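Local coordinates for protein transcriptional regulator, TetR family (Marinobacter aquaeolei, PDB 3NNR) that probably binds DNA as a dimeric transcriptional regulator of the TetR family, through an N-terminal helix-turn-helix domain, at residues E16-K21 against D51-I56; G22-T27 against H99-Y104; D8-S13 against Y43-N48. All blocks are in the same frame, centred on the assembly; numbering follows the deposited sequence.

Contact 1. Residues E16-K21 against D51-I56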
loop_
_atom_site.group_PDB
_atom_site.type_symbol
_atom_site.label_atom_id
_atom_site.label_comp_id
_atom_site.label_asym_id
_atom_site.label_seq_id
_atom_site.Cartn_x
_atom_site.Cartn_y
_atom_site.Cartn_z
ATOM N N GLU A 16 -14.000 12.520 -11.887
ATOM C CA GLU A 16 -13.608 11.958 -13.206
ATOM C C GLU A 16 -12.226 12.456 -13.622
ATOM O O GLU A 16 -11.377 11.669 -14.053
ATOM C CB GLU A 16 -14.613 12.338 -14.322
ATOM C CG GLU A 16 -14.347 11.685 -15.712
ATOM C CD GLU A 16 -15.014 12.414 -16.878
ATOM O OE1 GLU A 16 -16.101 13.007 -16.699
ATOM O OE2 GLU A 16 -14.436 12.383 -17.986
ATOM N N LEU A 17 -12.020 13.773 -13.514
ATOM C CA LEU A 17 -10.738 14.404 -13.881
ATOM C C LEU A 17 -9.631 13.961 -12.905
ATOM O O LEU A 17 -8.572 13.565 -13.352
ATOM C CB LEU A 17 -10.869 15.923 -13.958
ATOM C CG LEU A 17 -11.717 16.494 -15.107
ATOM C CD1 LEU A 17 -12.035 17.917 -14.821
ATOM C CD2 LEU A 17 -11.045 16.365 -16.493
ATOM N N PHE A 18 -9.903 13.936 -11.595
ATOM C CA PHE A 18 -8.917 13.459 -10.628
ATOM C C PHE A 18 -8.508 11.997 -10.890
ATOM O O PHE A 18 -7.339 11.725 -10.901
ATOM C CB PHE A 18 -9.343 13.621 -9.150
ATOM C CG PHE A 18 -9.617 15.055 -8.701
ATOM C CD1 PHE A 18 -9.043 16.175 -9.320
ATOM C CD2 PHE A 18 -10.397 15.271 -7.562
ATOM C CE1 PHE A 18 -9.329 17.495 -8.853
ATOM C CE2 PHE A 18 -10.672 16.572 -7.080
ATOM C CZ PHE A 18 -10.125 17.683 -7.738
ATOM N N ASN A 19 -9.469 11.101 -11.109
ATOM C CA ASN A 19 -9.217 9.681 -11.378
ATOM C C ASN A 19 -8.440 9.457 -12.679
ATOM O O ASN A 19 -7.507 8.636 -12.718
ATOM C CB ASN A 19 -10.536 8.876 -11.493
ATOM C CG ASN A 19 -11.246 8.598 -10.154
ATOM O OD1 ASN A 19 -10.713 8.764 -9.055
ATOM N ND2 ASN A 19 -12.464 8.096 -10.269
ATOM N N ASP A 20 -8.794 10.211 -13.711
ATOM C CA ASP A 20 -8.221 10.060 -15.034
ATOM C C ASP A 20 -6.852 10.744 -15.178
ATOM O O ASP A 20 -5.927 10.131 -15.707
ATOM C CB ASP A 20 -9.203 10.587 -16.100
ATOM C CG ASP A 20 -8.776 10.237 -17.531
ATOM O OD1 ASP A 20 -8.615 9.022 -17.825
ATOM O OD2 ASP A 20 -8.639 11.171 -18.369
ATOM N N LYS A 21 -6.734 12.008 -14.758
ATOM C CA LYS A 21 -5.470 12.785 -14.907
ATOM C C LYS A 21 -4.597 12.897 -13.638
ATOM O O LYS A 21 -3.435 13.249 -13.741
ATOM C CB LYS A 21 -5.770 14.214 -15.396
ATOM C CG LYS A 21 -6.589 14.381 -16.679
ATOM C CD LYS A 21 -5.887 13.939 -17.903
ATOM C CE LYS A 21 -6.700 14.310 -19.157
ATOM N NZ LYS A 21 -6.190 13.627 -20.404
ATOM N N ASP A 51 -11.849 21.848 -0.798
ATOM C CA ASP A 51 -13.257 21.744 -0.429
ATOM C C ASP A 51 -13.961 20.765 -1.338
ATOM O O ASP A 51 -14.815 20.040 -0.867
ATOM C CB ASP A 51 -13.945 23.099 -0.412
ATOM C CG ASP A 51 -13.504 23.980 0.762
ATOM O OD1 ASP A 51 -12.779 23.518 1.672
ATOM O OD2 ASP A 51 -13.944 25.153 0.801
ATOM N N ILE A 52 -13.550 20.709 -2.608
ATOM C CA ILE A 52 -14.096 19.736 -3.555
ATOM C C ILE A 52 -13.710 18.355 -3.063
ATOM O O ILE A 52 -14.575 17.507 -2.847
ATOM C CB ILE A 52 -13.625 19.944 -5.030
ATOM C CG1 ILE A 52 -14.144 21.300 -5.563
ATOM C CG2 ILE A 52 -14.186 18.857 -5.935
ATOM C CD1 ILE A 52 -13.666 21.669 -7.013
ATOM N N ILE A 53 -12.414 18.170 -2.817
ATOM C CA ILE A 53 -11.877 16.876 -2.395
ATOM C C ILE A 53 -12.528 16.373 -1.097
ATOM O O ILE A 53 -12.893 15.187 -1.010
ATOM C CB ILE A 53 -10.352 16.937 -2.247
ATOM C CG1 ILE A 53 -9.687 17.156 -3.614
ATOM C CG2 ILE A 53 -9.795 15.627 -1.628
ATOM C CD1 ILE A 53 -8.202 17.505 -3.501
ATOM N N TYR A 54 -12.706 17.265 -0.118
ATOM C CA TYR A 54 -13.288 16.871 1.168
ATOM C C TYR A 54 -14.699 16.317 0.977
ATOM O O TYR A 54 -15.042 15.256 1.513
ATOM C CB TYR A 54 -13.327 18.036 2.139
ATOM C CG TYR A 54 -13.851 17.712 3.524
ATOM C CD1 TYR A 54 -13.228 16.744 4.304
ATOM C CD2 TYR A 54 -14.883 18.450 4.112
ATOM C CE1 TYR A 54 -13.658 16.448 5.604
ATOM C CE2 TYR A 54 -15.325 18.172 5.454
ATOM C CZ TYR A 54 -14.699 17.170 6.178
ATOM O OH TYR A 54 -15.094 16.853 7.444
ATOM N N GLU A 55 -15.503 17.026 0.198
ATOM C CA GLU A 55 -16.876 16.582 -0.055
ATOM C C GLU A 55 -16.938 15.281 -0.856
ATOM O O GLU A 55 -17.777 14.442 -0.576
ATOM C CB GLU A 55 -17.714 17.683 -0.688
ATOM C CG GLU A 55 -19.226 17.245 -0.776
ATOM C CD GLU A 55 -20.214 18.367 -0.712
ATOM O OE1 GLU A 55 -19.795 19.476 -0.283
ATOM O OE2 GLU A 55 -21.413 18.129 -1.058
ATOM N N ILE A 56 -16.043 15.099 -1.821
ATOM C CA ILE A 56 -15.946 13.828 -2.528
ATOM C C ILE A 56 -15.630 12.708 -1.514
ATOM O O ILE A 56 -16.282 11.659 -1.528
ATOM C CB ILE A 56 -14.872 13.845 -3.613
ATOM C CG1 ILE A 56 -15.280 14.759 -4.785
ATOM C CG2 ILE A 56 -14.620 12.439 -4.110
ATOM C CD1 ILE A 56 -14.135 15.000 -5.854
#
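Phe18 on helix 6-21 faces Ile52, Ile53 and Ile56 on helix 49-67, and the two segments cross at a signed angle of -94° with axes 12.6 Å apart. This is part of the core of the N-terminal helix-turn-helix domain of a TetR-type regulator. Helix 6-21 is its first helix, and helix 49-67 runs from it toward the rest of the subunit. The backbones stay well separated, with Phe18 CA and Ile53 CA 9.4 Å apart. A single aromatic side chain bridges the gap. Phe18 CG lies anti to the carbonyl carbon (chi1 -60°), and CB points toward helix 49-67 and carries the ring to the isoleucines. Its CE2 corner does most of the touching and meets all three of them. Ile53 comes closest, with its CG1 3.7 Å from Phe18 CE2. Ile52 adds its CG2 branch at a longer distance. The ring is oblique to all three partners. No hydrogen bond joins the two segments, and all four touching residues are buried. Other side chains also pack on the ring. Ile26 touches it, and the ring of Phe97 meets it with the planes at about 40°. Asn19, the next residue on helix 6-21, holds the same region by polar contacts, bonding through ND2 to Ser94 O and through OD1 to Phe97 N. The last of the isoleucines, Ile56, sets its CD1 methyl 4.0 Å from Phe18 CE2 and 4.1 Å from Phe18 CD2.

Contact 2. Residues G22-T27 against H99-Y104; sequences GERNIT and HRDLEY
Arg100, at the end of helix 96-100, reaches to the start of the loop that follows helix 6-21. Its CG is anti to the backbone N (chi1 -179°) and the chain bends at chi3. This brings NH2 3.6 Å from Gly22 CA, where the guanidinium packs obliquely; NH2 also hydrogen bonds to Asn19 O. Gly22 is the first residue past helix 6-21, with a positive phi of 99°, at which a CB would press against the carbonyl oxygen of Lys21.

Asp101 follows, at the break between helices 96-100 and 102-108. Its OD2 lies 3.5 Å from Glu23 CG. A water links the two segments: it donates to Asp101 OD2 at 2.8 Å and accepts from Glu23 N at 3.1 Å. The bond from Arg100 NE to the same water is weak. The carboxylates of Glu23 and Asp101 are nearly perpendicular, with Glu23 OE2 4.3 Å from Asp101 OD2. Two like charges this close probably repel. Two salt bridges are likely to offset this: Lys49 of the same chain pairs with Glu23 OE1, and Arg24 of the second subunit with Glu23 OE2.

Tyr104 points its CB toward the loop but stops short of it. Asp101 OD2 and Tyr104 OH bond reciprocally between the two subunits, and Arg24 makes a cation-pi contact with Tyr104 of the second subunit. The site therefore joins the loop between helices 6-21 and 28-35 to the junction of helices 96-100 and 102-108, in an all-helical chain, and lies against the same region of the second subunit.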
loop_
_atom_site.group_PDB
_atom_site.type_symbol
_atom_site.label_atom_id
_atom_site.label_comp_id
_atom_site.label_asym_id
_atom_site.label_seq_id
_atom_site.Cartn_x
_atom_site.Cartn_y
_atom_site.Cartn_z
ATOM N N GLY A 22 -5.144 12.623 -12.461
ATOM C CA GLY A 22 -4.415 12.757 -11.191
ATOM C C GLY A 22 -4.811 14.079 -10.570
ATOM O O GLY A 22 -4.810 15.099 -11.268
ATOM N N GLU A 23 -5.124 14.100 -9.277
ATOM C CA GLU A 23 -5.490 15.380 -8.649
ATOM C C GLU A 23 -4.345 16.414 -8.721
ATOM O O GLU A 23 -4.600 17.598 -8.798
ATOM C CB GLU A 23 -6.030 15.214 -7.218
ATOM C CG GLU A 23 -5.005 15.292 -6.098
ATOM C CD GLU A 23 -4.593 16.699 -5.727
ATOM O OE1 GLU A 23 -5.367 17.680 -5.898
ATOM O OE2 GLU A 23 -3.471 16.811 -5.229
ATOM N N ARG A 24 -3.115 15.940 -8.633
ATOM C CA ARG A 24 -1.886 16.724 -8.790
ATOM C C ARG A 24 -2.033 17.705 -9.970
ATOM O O ARG A 24 -1.780 18.901 -9.838
ATOM C CB ARG A 24 -0.730 15.777 -9.151
ATOM C CG ARG A 24 0.550 15.893 -8.355
ATOM C CD ARG A 24 1.794 15.606 -9.189
ATOM N NE ARG A 24 2.681 14.605 -8.604
ATOM C CZ ARG A 24 3.982 14.425 -8.923
ATOM N NH1 ARG A 24 4.659 15.216 -9.790
ATOM N NH2 ARG A 24 4.643 13.440 -8.314
ATOM N N ASN A 25 -2.504 17.177 -11.102
ATOM C CA ASN A 25 -2.577 17.905 -12.368
ATOM C C ASN A 25 -3.894 18.591 -12.676
ATOM O O ASN A 25 -4.041 19.128 -13.757
ATOM C CB ASN A 25 -2.289 16.955 -13.535
ATOM C CG ASN A 25 -0.985 16.220 -13.397
ATOM O OD1 ASN A 25 -0.978 15.004 -13.432
ATOM N ND2 ASN A 25 0.124 16.948 -13.226
ATOM N N ILE A 26 -4.850 18.573 -11.762
ATOM C CA ILE A 26 -6.143 19.210 -12.017
ATOM C C ILE A 26 -6.331 20.383 -11.070
ATOM O O ILE A 26 -6.177 20.236 -9.865
ATOM C CB ILE A 26 -7.297 18.193 -11.924
ATOM C CG1 ILE A 26 -7.121 17.073 -12.987
ATOM C CG2 ILE A 26 -8.643 18.885 -12.055
ATOM C CD1 ILE A 26 -7.087 17.519 -14.453
ATOM N N THR A 27 -6.652 21.536 -11.651
ATOM C CA THR A 27 -6.940 22.797 -10.938
ATOM C C THR A 27 -8.424 23.141 -11.083
ATOM O O THR A 27 -9.144 22.592 -11.936
ATOM C CB THR A 27 -6.122 23.979 -11.542
ATOM O OG1 THR A 27 -6.541 24.237 -12.893
ATOM C CG2 THR A 27 -4.620 23.637 -11.544
ATOM N N HIS A 99 -6.510 7.377 -2.862
ATOM C CA HIS A 99 -5.366 6.597 -2.326
ATOM C C HIS A 99 -4.040 6.846 -3.041
ATOM O O HIS A 99 -2.970 6.637 -2.456
ATOM C CB HIS A 99 -5.696 5.116 -2.262
ATOM C CG HIS A 99 -6.909 4.845 -1.438
ATOM N ND1 HIS A 99 -8.185 4.933 -1.959
ATOM C CD2 HIS A 99 -7.049 4.559 -0.120
ATOM C CE1 HIS A 99 -9.056 4.682 -0.996
ATOM N NE2 HIS A 99 -8.395 4.448 0.128
ATOM N N ARG A 100 -4.127 7.346 -4.269
ATOM C CA ARG A 100 -2.967 7.638 -5.091
ATOM C C ARG A 100 -2.178 8.839 -4.562
ATOM O O ARG A 100 -0.948 8.784 -4.514
ATOM C CB ARG A 100 -3.427 7.857 -6.517
ATOM C CG ARG A 100 -2.342 8.146 -7.528
ATOM C CD ARG A 100 -2.897 7.854 -8.916
ATOM N NE ARG A 100 -3.963 8.753 -9.286
ATOM C CZ ARG A 100 -4.925 8.524 -10.183
ATOM N NH1 ARG A 100 -5.070 7.372 -10.806
ATOM N NH2 ARG A 100 -5.801 9.484 -10.423
ATOM N N ASP A 101 -2.886 9.896 -4.158
ATOM C CA ASP A 101 -2.279 11.107 -3.636
ATOM C C ASP A 101 -2.582 11.261 -2.150
ATOM O O ASP A 101 -2.484 12.372 -1.590
ATOM C CB ASP A 101 -2.734 12.326 -4.472
ATOM C CG ASP A 101 -1.892 12.530 -5.726
ATOM O OD1 ASP A 101 -0.649 12.378 -5.640
ATOM O OD2 ASP A 101 -2.444 12.944 -6.769
ATOM N N LEU A 102 -2.786 10.132 -1.477
ATOM C CA LEU A 102 -3.292 10.165 -0.101
ATOM C C LEU A 102 -2.528 11.105 0.809
ATOM O O LEU A 102 -3.106 12.006 1.387
ATOM C CB LEU A 102 -3.314 8.747 0.512
ATOM C CG LEU A 102 -3.971 8.539 1.893
ATOM C CD1 LEU A 102 -5.376 9.093 1.865
ATOM C CD2 LEU A 102 -3.940 7.049 2.353
ATOM N N GLU A 103 -1.212 10.953 0.837
ATOM C CA GLU A 103 -0.395 11.668 1.788
ATOM C C GLU A 103 -0.383 13.176 1.577
ATOM O O GLU A 103 -0.367 13.939 2.559
ATOM C CB GLU A 103 0.966 11.004 1.849
ATOM C CG GLU A 103 1.913 11.561 2.896
ATOM C CD GLU A 103 3.143 10.709 3.099
ATOM O OE1 GLU A 103 3.172 9.527 2.632
ATOM O OE2 GLU A 103 4.084 11.236 3.737
ATOM N N TYR A 104 -0.458 13.631 0.332
ATOM C CA TYR A 104 -0.561 15.086 0.093
ATOM C C TYR A 104 -1.940 15.616 0.489
ATOM O O TYR A 104 -2.076 16.743 0.967
ATOM C CB TYR A 104 -0.279 15.437 -1.361
ATOM C CG TYR A 104 1.126 15.134 -1.769
ATOM C CD1 TYR A 104 2.153 16.057 -1.544
ATOM C CD2 TYR A 104 1.460 13.906 -2.349
ATOM C CE1 TYR A 104 3.481 15.772 -1.924
ATOM C CE2 TYR A 104 2.782 13.614 -2.715
ATOM C CZ TYR A 104 3.783 14.554 -2.513
ATOM O OH TYR A 104 5.067 14.314 -2.889
HETATM O O HOH W 1 -4.853 11.574 -7.434
#

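Contact 3. Residues D8-S13 against Y43-N48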
loop_
_atom_site.group_PDB
_atom_site.type_symbol
_atom_site.label_atom_id
_atom_site.label_comp_id
_atom_site.label_asym_id
_atom_site.label_seq_id
_atom_site.Cartn_x
_atom_site.Cartn_y
_atom_site.Cartn_z
ATOM N N ASP A 8 -23.592 19.282 -8.062
ATOM C CA ASP A 8 -23.412 17.821 -8.168
ATOM C C ASP A 8 -22.573 17.455 -9.409
ATOM O O ASP A 8 -21.784 16.523 -9.339
ATOM C CB ASP A 8 -24.760 17.091 -8.112
ATOM C CG ASP A 8 -25.439 17.194 -6.739
ATOM O OD1 ASP A 8 -24.756 17.062 -5.686
ATOM O OD2 ASP A 8 -26.674 17.379 -6.718
ATOM N N LYS A 9 -22.737 18.203 -10.505
ATOM C CA LYS A 9 -21.914 18.048 -11.690
ATOM C C LYS A 9 -20.464 18.343 -11.322
ATOM O O LYS A 9 -19.561 17.555 -11.679
ATOM C CB LYS A 9 -22.321 18.976 -12.846
ATOM C CG LYS A 9 -23.598 18.633 -13.601
ATOM C CD LYS A 9 -23.814 19.647 -14.766
ATOM C CE LYS A 9 -25.096 19.362 -15.567
ATOM N NZ LYS A 9 -25.425 20.452 -16.551
ATOM N N ILE A 10 -20.243 19.444 -10.591
ATOM C CA ILE A 10 -18.897 19.816 -10.186
ATOM C C ILE A 10 -18.214 18.673 -9.427
ATOM O O ILE A 10 -17.053 18.392 -9.706
ATOM C CB ILE A 10 -18.826 21.132 -9.342
ATOM C CG1 ILE A 10 -19.270 22.353 -10.154
ATOM C CG2 ILE A 10 -17.368 21.383 -8.863
ATOM C CD1 ILE A 10 -19.680 23.514 -9.295
ATOM N N LEU A 11 -18.918 18.046 -8.477
ATOM C CA LEU A 11 -18.352 16.921 -7.704
ATOM C C LEU A 11 -18.135 15.703 -8.618
ATOM O O LEU A 11 -17.103 15.078 -8.555
ATOM C CB LEU A 11 -19.250 16.537 -6.521
ATOM C CG LEU A 11 -19.370 17.473 -5.304
ATOM C CD1 LEU A 11 -20.612 17.125 -4.462
ATOM C CD2 LEU A 11 -18.096 17.410 -4.452
ATOM N N LEU A 12 -19.089 15.413 -9.493
ATOM C CA LEU A 12 -19.000 14.253 -10.403
ATOM C C LEU A 12 -17.828 14.408 -11.403
ATOM O O LEU A 12 -17.012 13.476 -11.588
ATOM C CB LEU A 12 -20.325 14.050 -11.163
ATOM C CG LEU A 12 -20.752 12.619 -11.529
ATOM C CD1 LEU A 12 -21.796 12.691 -12.664
ATOM C CD2 LEU A 12 -19.600 11.654 -11.914
ATOM N N SER A 13 -17.756 15.575 -12.032
ATOM C CA SER A 13 -16.703 15.880 -12.989
ATOM C C SER A 13 -15.319 15.988 -12.357
ATOM O O SER A 13 -14.340 15.551 -12.958
ATOM C CB SER A 13 -17.007 17.151 -13.774
ATOM O OG SER A 13 -18.054 16.921 -14.686
ATOM N N TYR A 43 -16.467 28.993 -8.019
ATOM C CA TYR A 43 -16.151 29.581 -6.725
ATOM C C TYR A 43 -17.381 29.714 -5.799
ATOM O O TYR A 43 -17.242 29.531 -4.588
ATOM C CB TYR A 43 -15.408 30.911 -6.910
ATOM C CG TYR A 43 -14.885 31.537 -5.617
ATOM C CD1 TYR A 43 -13.668 31.145 -5.055
ATOM C CD2 TYR A 43 -15.598 32.537 -4.975
ATOM C CE1 TYR A 43 -13.200 31.733 -3.860
ATOM C CE2 TYR A 43 -15.143 33.122 -3.796
ATOM C CZ TYR A 43 -13.948 32.721 -3.246
ATOM O OH TYR A 43 -13.533 33.309 -2.084
ATOM N N TYR A 44 -18.570 29.987 -6.356
ATOM C CA TYR A 44 -19.818 30.096 -5.579
ATOM C C TYR A 44 -20.120 28.828 -4.781
ATOM O O TYR A 44 -20.564 28.893 -3.628
ATOM C CB TYR A 44 -21.012 30.409 -6.497
ATOM C CG TYR A 44 -22.391 30.510 -5.817
ATOM C CD1 TYR A 44 -22.667 31.493 -4.872
ATOM C CD2 TYR A 44 -23.450 29.645 -6.176
ATOM C CE1 TYR A 44 -23.980 31.587 -4.252
ATOM C CE2 TYR A 44 -24.752 29.740 -5.567
ATOM C CZ TYR A 44 -25.003 30.705 -4.615
ATOM O OH TYR A 44 -26.261 30.786 -4.032
ATOM N N HIS A 45 -19.900 27.695 -5.446
ATOM C CA HIS A 45 -20.128 26.370 -4.891
ATOM C C HIS A 45 -18.929 25.905 -4.051
ATOM O O HIS A 45 -19.145 25.300 -3.016
ATOM C CB HIS A 45 -20.458 25.368 -6.031
ATOM C CG HIS A 45 -21.731 25.690 -6.765
ATOM N ND1 HIS A 45 -22.977 25.451 -6.222
ATOM C CD2 HIS A 45 -21.952 26.234 -7.989
ATOM C CE1 HIS A 45 -23.910 25.848 -7.074
ATOM N NE2 HIS A 45 -23.315 26.319 -8.157
ATOM N N PHE A 46 -17.692 26.191 -4.487
ATOM C CA PHE A 46 -16.459 25.743 -3.799
ATOM C C PHE A 46 -15.320 26.753 -3.812
ATOM O O PHE A 46 -14.719 26.996 -4.859
ATOM C CB PHE A 46 -15.926 24.428 -4.429
ATOM C CG PHE A 46 -16.885 23.279 -4.330
ATOM C CD1 PHE A 46 -17.012 22.572 -3.135
ATOM C CD2 PHE A 46 -17.687 22.924 -5.413
ATOM C CE1 PHE A 46 -17.920 21.520 -3.016
ATOM C CE2 PHE A 46 -18.611 21.867 -5.308
ATOM C CZ PHE A 46 -18.718 21.155 -4.103
ATOM N N ARG A 47 -14.972 27.265 -2.629
ATOM C CA ARG A 47 -13.880 28.249 -2.433
ATOM C C ARG A 47 -12.511 27.796 -2.930
ATOM O O ARG A 47 -11.699 28.631 -3.289
ATOM C CB ARG A 47 -13.779 28.687 -0.951
ATOM N N ASN A 48 -12.250 26.490 -2.969
ATOM C CA ASN A 48 -10.940 25.950 -3.446
ATOM C C ASN A 48 -11.014 24.451 -3.701
ATOM O O ASN A 48 -11.976 23.820 -3.285
ATOM C CB ASN A 48 -9.820 26.253 -2.426
ATOM C CG ASN A 48 -10.156 25.749 -1.001
ATOM O OD1 ASN A 48 -10.438 24.560 -0.780
ATOM N ND2 ASN A 48 -10.129 26.661 -0.039
#
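Ile10 on helix 6-21 packs against His45 and Phe46, at the C-terminal part of helix 39-45 and just past it. Its CB starts beside the Phe46 ring, 4.1 Å from Phe46 CE2. The CG2 branch lies closer, 3.8 Å from Phe46 CD2 and about as near to Phe46 CE2. The other branch leads through CG1, anti to the carbonyl carbon (chi1 -65°), to CD1. That methyl leaves Phe46 and meets His45, 3.8 Å from His45 CD2 and equally near to His45 CB. The Ile10 and His45 side chains cross at about a right angle. Tyr44 CD2 covers one face of the imidazole, 3.8 Å above its plane.

Leu11 completes the grip on Phe46. Its CD2 methyl touches the far end of the ring, 3.8 Å from Phe46 CZ. Phe46 also touches Ile52 and Glu55 of helix 49-67, and so sits between helices. An alanine at Phe46 would remove the ring, which would probably open a gap between Ile10, Leu11 and Ile52 and let the end of helix 39-45 shift.

Helix 39-45 lies in the predicted helix-turn-helix motif and is probably the recognition helix, as in other TetR relatives. No hydrogen bond crosses between the two segments. Between them the fit rests on apolar packing, which probably helps set how that helix lies against helix 6-21.

In the fold
Helix 6-21 takes part in contacts 1 and 3, and contact 2 uses the loop just after it. Contacts 1 and 3 have centres 10 Å apart and form one continuous core, with Ile52 CG1 3.6 Å from Phe46 CG. Contacts 1 and 2 are 8 Å apart between centres. They meet where Phe18 CE1 lies 3.6 Å from Ile26 CG2. Contacts 2 and 3 do not touch, with centres 17 Å apart. Contact 3 includes the end of the predicted DNA-binding motif, while contact 2 joins the helix-turn-helix domain to the following helices and lies at the second subunit. A sulfate, probably from crystallisation, lies about 4 Å from the Arg100 side chain.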